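Local coordinates for protein macrophomate synthase intermolecular Diels-Alderase (Macrophoma commelinae, PDB 1IZC) that is an enzyme of the HpcH/HpaI aldolase family, a TIM barrel seen here with magnesium and pyruvic acid bound, at residues A[25-28]-A[29-32]; A[84-87]-A[88-92]; A[165-169]-A[170-174]. The protein carries 1 engineered substitution. One frame throughout, in Å; residues are numbered along the deposited sequence.

Contact 1 of 3, residues A[25-28]-A[29-32]; sequences PGNL and RQAL
With CG of Asn27 trans to its own backbone N (chi1 -161°), the amide of that residue swings forward over the first turn of helix 28-37, and OD1 reaches Gln30 N at 2.9 Å. Asn27 is thus the N-cap. The N-H points well at the oxygen (160°), yet it comes from above the carbonyl plane of the amide. The same placement lays Asn27 ND2 beside Gln30 CB, 3.5 Å away; the planes of the two side-chain amides stand almost perpendicular, Gln30 bending at chi2 to give its NE2 to Asp34 OD1. Behind the cap, regular helical bonding starts: Ala31 N donates to Asn27 O at 3.1 Å and Leu32 N to Leu28 O at 2.9 Å. On the inner side, Leu28 CD1 packs on Leu32 CG at 3.9 Å, and both leucines lie against Cys179 of strand 179-184. Arg29 folds back through bends at chi2 and chi3, and its NH2 donates to the carbonyls of Asn175 and Val178. The first turn therefore combines a partly exposed polar cap with a buried leucine pair, and Asn27 OD1 supplies Gln30 N with an acceptor that no preceding helical turn could offer.

Contact 2 of 3, residues A[84-87]-A[88-92]; sequences AIHA and AQHHS
Ala87 O accepts the N-H of His91 at 2.8 Å, the shortest sound backbone bond between 84-87 and 88-92, with an N-H...O angle of 159°. One residue further on, Ser92 OG turns back and donates to Ala88 O at 2.7 Å, in the plane of that carbonyl; the same OG is also bonded to Ser96 N, so the hydroxyl ties the end of the helix to the chain that follows. Earlier in the turn, Ala88 N reaches Ala84 O at 2.9 Å, while Gln89 N to Ile85 O is longer at 3.3 Å but straight.

On one flank His86 and His90 form an offset edge-to-face pair, the edge of His90 toward the face of His86, with ring centroids 5.7 Å apart and planes at 67°. The four-residue spacing puts the two on one flank a turn apart, and in both CG stands opposite the carbonyl carbon, beside the backbone N, so the rings leave the helix in a similar direction. His86 ND1 is bonded to Lys57 NZ of the second subunit, and His90 stacks on His91 of that subunit, so this flank belongs to an interface rich in histidine. Ile85 and Ala88 instead meet Val98 of strand 97-101. Helix 78-91 is the crossover helix between strands 66-70 and 97-101, a beta-alpha-beta unit of the TIM barrel.

Contact 3 of 3, residues A[165-169]-A[170-174]; sequences PNDPY and NVATS
The carboxylate of Asp167 reaches into the first turn of helix 171-177, where OD1 accepts the N-H of Ala172 at 2.9 Å in a nearly straight bond (172°), on its syn side and somewhat out of the carboxylate plane. OD2 takes Thr173 N in a weak bond of 3.3 Å and is also bonded to Ser162 OG. CG of Asp167 stands trans to the backbone N (chi1 -173°), which carries both oxygens over the helix start; the negative charge there would probably be favoured by the amino end of the helix dipole. Behind the carboxylate, Asn170 N donates to Asp167 O at 3.0 Å and closes the turn.

Asn170 sits at the N-cap position, but its side chain makes no capping bond. Its OD1 accepts from Thr173 OG1 at 2.6 Å, while ND2 donates to Ala161 O and to a water that in turn donates to Pro168 O. The amide is thus held at both ends. Farther out, Ala172 CB lies 3.4 Å from Asp167 OD2, and Tyr169 CB touches Val171 CG2 at 4.3 Å. Pro168 and Tyr169 pack on Asn221 of the third subunit. Asp167 to Asn170 form a type I beta turn, which leads directly into a helix start where the amides of Ala172 and, weakly, Thr173 are met by the side chain of an aspartate just upstream.

How the contacts relate
Along the chain the contacts come in the order 1, 2, 3, and all concern helix ends: contacts 1 and 3 lie at the starts of helices 28-37 and 171-177, contact 2 at the end of helix 78-91. The centres of contacts 1 and 2 lie about 16 Å apart, those of contacts 1 and 3 about 15 Å, and those of contacts 2 and 3 about 21 Å. Contact 1 touches both others, through Gly26 and Pro25 against Gln89, and through Pro25 against Thr173, whereas contacts 2 and 3 remain about 9 Å apart at their nearest atoms. Segment 25-28 thus bridges helices distant in sequence around the eight-stranded barrel, while contacts 2 and 3 face different neighbouring subunits of the six-chain assembly.

Contact 1 of 3, residues A[25-28]-A[29-32]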
loop_
_atom_site.group_PDB
_atom_site.type_symbol
_atom_site.label_atom_id
_atom_site.label_comp_id
_atom_site.label_asym_id
_atom_site.label_seq_id
_atom_site.Cartn_x
_atom_site.Cartn_y
_atom_site.Cartn_z
ATOM N N PRO A 25 18.505 17.741 2.996
ATOM C CA PRO A 25 18.264 18.752 1.965
ATOM C C PRO A 25 19.483 19.348 1.296
ATOM O O PRO A 25 20.490 19.627 1.947
ATOM C CB PRO A 25 17.467 19.824 2.704
ATOM C CG PRO A 25 18.095 19.800 4.069
ATOM C CD PRO A 25 18.202 18.275 4.336
ATOM N N GLY A 26 19.376 19.530 -0.015
ATOM C CA GLY A 26 20.438 20.166 -0.766
ATOM C C GLY A 26 20.358 21.649 -0.439
ATOM O O GLY A 26 19.379 22.108 0.166
ATOM N N ASN A 27 21.361 22.415 -0.850
ATOM C CA ASN A 27 21.376 23.837 -0.507
ATOM C C ASN A 27 20.564 24.755 -1.419
ATOM O O ASN A 27 21.123 25.465 -2.269
ATOM C CB ASN A 27 22.818 24.340 -0.427
ATOM C CG ASN A 27 22.924 25.636 0.354
ATOM O OD1 ASN A 27 21.920 26.315 0.567
ATOM N ND2 ASN A 27 24.137 25.988 0.778
ATOM N N LEU A 28 19.248 24.761 -1.225
ATOM C CA LEU A 28 18.372 25.609 -2.024
ATOM C C LEU A 28 18.652 27.077 -1.700
ATOM O O LEU A 28 18.527 27.947 -2.562
ATOM C CB LEU A 28 16.897 25.262 -1.760
ATOM C CG LEU A 28 15.844 26.161 -2.420
ATOM C CD1 LEU A 28 16.008 26.097 -3.959
ATOM C CD2 LEU A 28 14.437 25.718 -2.000
ATOM N N ARG A 29 19.035 27.348 -0.452
ATOM C CA ARG A 29 19.346 28.716 -0.038
ATOM C C ARG A 29 20.406 29.313 -0.980
ATOM O O ARG A 29 20.245 30.428 -1.511
ATOM C CB ARG A 29 19.869 28.709 1.410
ATOM C CG ARG A 29 20.055 30.094 2.068
ATOM C CD ARG A 29 18.753 30.601 2.722
ATOM N NE ARG A 29 18.268 29.682 3.748
ATOM C CZ ARG A 29 18.729 29.597 5.000
ATOM N NH1 ARG A 29 19.709 30.386 5.445
ATOM N NH2 ARG A 29 18.210 28.694 5.817
ATOM N N GLN A 30 21.487 28.565 -1.196
ATOM C CA GLN A 30 22.563 29.039 -2.056
ATOM C C GLN A 30 22.154 29.021 -3.522
ATOM O O GLN A 30 22.544 29.896 -4.296
ATOM C CB GLN A 30 23.824 28.189 -1.869
ATOM C CG GLN A 30 25.056 28.803 -2.525
ATOM C CD GLN A 30 25.360 30.180 -1.946
ATOM O OE1 GLN A 30 25.450 30.335 -0.728
ATOM N NE2 GLN A 30 25.506 31.182 -2.809
ATOM N N ALA A 31 21.370 28.022 -3.917
ATOM C CA ALA A 31 20.937 27.952 -5.311
ATOM C C ALA A 31 20.161 29.209 -5.673
ATOM O O ALA A 31 20.332 29.764 -6.762
ATOM C CB ALA A 31 20.066 26.712 -5.542
ATOM N N LEU A 32 19.306 29.661 -4.758
ATOM C CA LEU A 32 18.525 30.866 -5.011
ATOM C C LEU A 32 19.426 32.093 -5.066
ATOM O O LEU A 32 19.241 32.954 -5.922
ATOM C CB LEU A 32 17.450 31.056 -3.943
ATOM C CG LEU A 32 16.325 30.015 -4.019
ATOM C CD1 LEU A 32 15.427 30.134 -2.786
ATOM C CD2 LEU A 32 15.525 30.221 -5.302
#

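Contact 2 of 3, residues A[84-87]-A[88-92]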
loop_
_atom_site.group_PDB
_atom_site.type_symbol
_atom_site.label_atom_id
_atom_site.label_comp_id
_atom_site.label_asym_id
_atom_site.label_seq_id
_atom_site.Cartn_x
_atom_site.Cartn_y
_atom_site.Cartn_z
ATOM N N ALA A 84 8.753 9.874 -1.789
ATOM C CA ALA A 84 8.841 10.679 -3.002
ATOM C C ALA A 84 9.985 11.685 -2.856
ATOM O O ALA A 84 10.758 11.915 -3.789
ATOM C CB ALA A 84 7.507 11.423 -3.248
ATOM N N ILE A 85 10.113 12.268 -1.672
ATOM C CA ILE A 85 11.179 13.244 -1.457
ATOM C C ILE A 85 12.537 12.540 -1.590
ATOM O O ILE A 85 13.440 13.042 -2.271
ATOM C CB ILE A 85 11.024 13.922 -0.085
ATOM C CG1 ILE A 85 9.737 14.767 -0.096
ATOM C CG2 ILE A 85 12.245 14.829 0.201
ATOM C CD1 ILE A 85 9.337 15.333 1.283
ATOM N N HIS A 86 12.671 11.375 -0.961
ATOM C CA HIS A 86 13.910 10.599 -1.067
ATOM C C HIS A 86 14.162 10.259 -2.538
ATOM O O HIS A 86 15.268 10.410 -3.033
ATOM C CB HIS A 86 13.814 9.270 -0.318
ATOM C CG HIS A 86 14.104 9.365 1.147
ATOM N ND1 HIS A 86 14.086 8.264 1.973
ATOM C CD2 HIS A 86 14.435 10.422 1.928
ATOM C CE1 HIS A 86 14.396 8.637 3.203
ATOM N NE2 HIS A 86 14.613 9.942 3.202
ATOM N N ALA A 87 13.138 9.775 -3.231
ATOM C CA ALA A 87 13.340 9.405 -4.640
ATOM C C ALA A 87 13.784 10.580 -5.516
ATOM O O ALA A 87 14.657 10.422 -6.384
ATOM C CB ALA A 87 12.069 8.776 -5.210
ATOM N N ALA A 88 13.193 11.753 -5.310
ATOM C CA ALA A 88 13.582 12.921 -6.111
ATOM C C ALA A 88 15.072 13.217 -5.971
ATOM O O ALA A 88 15.769 13.459 -6.960
ATOM C CB ALA A 88 12.776 14.156 -5.688
ATOM N N GLN A 89 15.566 13.219 -4.741
ATOM C CA GLN A 89 16.965 13.515 -4.539
ATOM C C GLN A 89 17.905 12.378 -4.909
ATOM O O GLN A 89 18.964 12.621 -5.465
ATOM C CB GLN A 89 17.209 13.967 -3.090
ATOM C CG GLN A 89 16.607 15.342 -2.806
ATOM C CD GLN A 89 17.368 16.130 -1.741
ATOM O OE1 GLN A 89 17.914 17.208 -2.014
ATOM N NE2 GLN A 89 17.395 15.607 -0.526
ATOM N N HIS A 90 17.517 11.135 -4.639
ATOM C CA HIS A 90 18.408 10.013 -4.950
ATOM C C HIS A 90 18.448 9.658 -6.434
ATOM O O HIS A 90 19.524 9.409 -6.970
ATOM C CB HIS A 90 18.012 8.771 -4.125
ATOM C CG HIS A 90 18.279 8.906 -2.653
ATOM N ND1 HIS A 90 19.402 8.378 -2.046
ATOM C CD2 HIS A 90 17.588 9.542 -1.673
ATOM C CE1 HIS A 90 19.391 8.687 -0.759
ATOM N NE2 HIS A 90 18.303 9.391 -0.511
ATOM N N HIS A 91 17.295 9.645 -7.104
ATOM C CA HIS A 91 17.265 9.306 -8.525
ATOM C C HIS A 91 17.781 10.410 -9.464
ATOM O O HIS A 91 17.950 10.188 -10.671
ATOM C CB HIS A 91 15.861 8.835 -8.914
ATOM C CG HIS A 91 15.570 7.425 -8.489
ATOM N ND1 HIS A 91 15.578 7.018 -7.168
ATOM C CD2 HIS A 91 15.305 6.316 -9.220
ATOM C CE1 HIS A 91 15.332 5.718 -7.107
ATOM N NE2 HIS A 91 15.165 5.269 -8.339
ATOM N N SER A 92 18.035 11.596 -8.914
ATOM C CA SER A 92 18.627 12.691 -9.692
ATOM C C SER A 92 20.073 12.832 -9.183
ATOM O O SER A 92 20.815 13.722 -9.616
ATOM C CB SER A 92 17.905 14.017 -9.440
ATOM O OG SER A 92 18.078 14.420 -8.092
#

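Contact 3 of 3, residues A[165-169]-A[170-174]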
loop_
_atom_site.group_PDB
_atom_site.type_symbol
_atom_site.label_atom_id
_atom_site.label_comp_id
_atom_site.label_asym_id
_atom_site.label_seq_id
_atom_site.Cartn_x
_atom_site.Cartn_y
_atom_site.Cartn_z
ATOM N N PRO A 165 31.330 21.510 9.526
ATOM C CA PRO A 165 32.233 21.007 10.571
ATOM C C PRO A 165 31.497 20.641 11.853
ATOM O O PRO A 165 30.550 21.324 12.244
ATOM C CB PRO A 165 33.190 22.183 10.814
ATOM C CG PRO A 165 33.074 23.024 9.586
ATOM C CD PRO A 165 31.620 22.919 9.212
ATOM N N ASN A 166 31.949 19.571 12.504
ATOM C CA ASN A 166 31.365 19.106 13.761
ATOM C C ASN A 166 29.856 19.260 13.763
ATOM O O ASN A 166 29.281 19.861 14.673
ATOM C CB ASN A 166 31.953 19.896 14.934
ATOM C CG ASN A 166 33.466 19.944 14.897
ATOM O OD1 ASN A 166 34.136 18.910 14.984
ATOM N ND2 ASN A 166 34.015 21.146 14.761
ATOM N N ASP A 167 29.217 18.695 12.745
ATOM C CA ASP A 167 27.771 18.784 12.605
ATOM C C ASP A 167 27.194 17.375 12.448
ATOM O O ASP A 167 26.510 17.084 11.466
ATOM C CB ASP A 167 27.466 19.648 11.376
ATOM C CG ASP A 167 25.993 19.966 11.222
ATOM O OD1 ASP A 167 25.347 20.293 12.234
ATOM O OD2 ASP A 167 25.493 19.900 10.075
ATOM N N PRO A 168 27.454 16.488 13.431
ATOM C CA PRO A 168 27.006 15.085 13.474
ATOM C C PRO A 168 25.493 14.889 13.424
ATOM O O PRO A 168 25.005 13.798 13.108
ATOM C CB PRO A 168 27.585 14.572 14.798
ATOM C CG PRO A 168 28.741 15.467 15.054
ATOM C CD PRO A 168 28.196 16.812 14.662
ATOM N N TYR A 169 24.750 15.937 13.742
ATOM C CA TYR A 169 23.306 15.846 13.740
ATOM C C TYR A 169 22.672 16.619 12.598
ATOM O O TYR A 169 21.449 16.694 12.478
ATOM C CB TYR A 169 22.796 16.303 15.096
ATOM C CG TYR A 169 23.462 15.485 16.177
ATOM C CD1 TYR A 169 24.680 15.888 16.736
ATOM C CD2 TYR A 169 22.944 14.244 16.546
ATOM C CE1 TYR A 169 25.372 15.065 17.633
ATOM C CE2 TYR A 169 23.626 13.412 17.434
ATOM C CZ TYR A 169 24.839 13.826 17.973
ATOM O OH TYR A 169 25.526 12.987 18.827
ATOM N N ASN A 170 23.529 17.182 11.758
ATOM C CA ASN A 170 23.095 17.936 10.595
ATOM C C ASN A 170 22.171 19.102 10.924
ATOM O O ASN A 170 21.315 19.491 10.136
ATOM C CB ASN A 170 22.455 16.972 9.577
ATOM C CG ASN A 170 23.488 16.385 8.617
ATOM O OD1 ASN A 170 23.890 17.044 7.667
ATOM N ND2 ASN A 170 23.937 15.151 8.879
ATOM N N VAL A 171 22.353 19.668 12.109
ATOM C CA VAL A 171 21.567 20.822 12.503
ATOM C C VAL A 171 21.978 22.016 11.638
ATOM O O VAL A 171 21.142 22.829 11.259
ATOM C CB VAL A 171 21.803 21.160 13.995
ATOM C CG1 VAL A 171 21.356 22.585 14.292
ATOM C CG2 VAL A 171 21.028 20.181 14.861
ATOM N N ALA A 172 23.266 22.120 11.325
ATOM C CA ALA A 172 23.753 23.226 10.504
ATOM C C ALA A 172 23.224 23.064 9.083
ATOM O O ALA A 172 22.816 24.029 8.433
ATOM C CB ALA A 172 25.293 23.248 10.495
ATOM N N THR A 173 23.244 21.827 8.602
ATOM C CA THR A 173 22.756 21.538 7.256
ATOM C C THR A 173 21.331 22.040 7.132
ATOM O O THR A 173 20.984 22.783 6.203
ATOM C CB THR A 173 22.769 20.031 6.994
ATOM O OG1 THR A 173 24.117 19.565 7.042
ATOM C CG2 THR A 173 22.160 19.717 5.621
ATOM N N SER A 174 20.499 21.636 8.083
ATOM C CA SER A 174 19.107 22.028 8.063
ATOM C C SER A 174 18.882 23.526 8.185
ATOM O O SER A 174 18.118 24.120 7.422
ATOM C CB SER A 174 18.355 21.298 9.173
ATOM O OG SER A 174 18.352 19.895 8.918
HETATM O O HOH W 1 22.948 13.604 11.092
#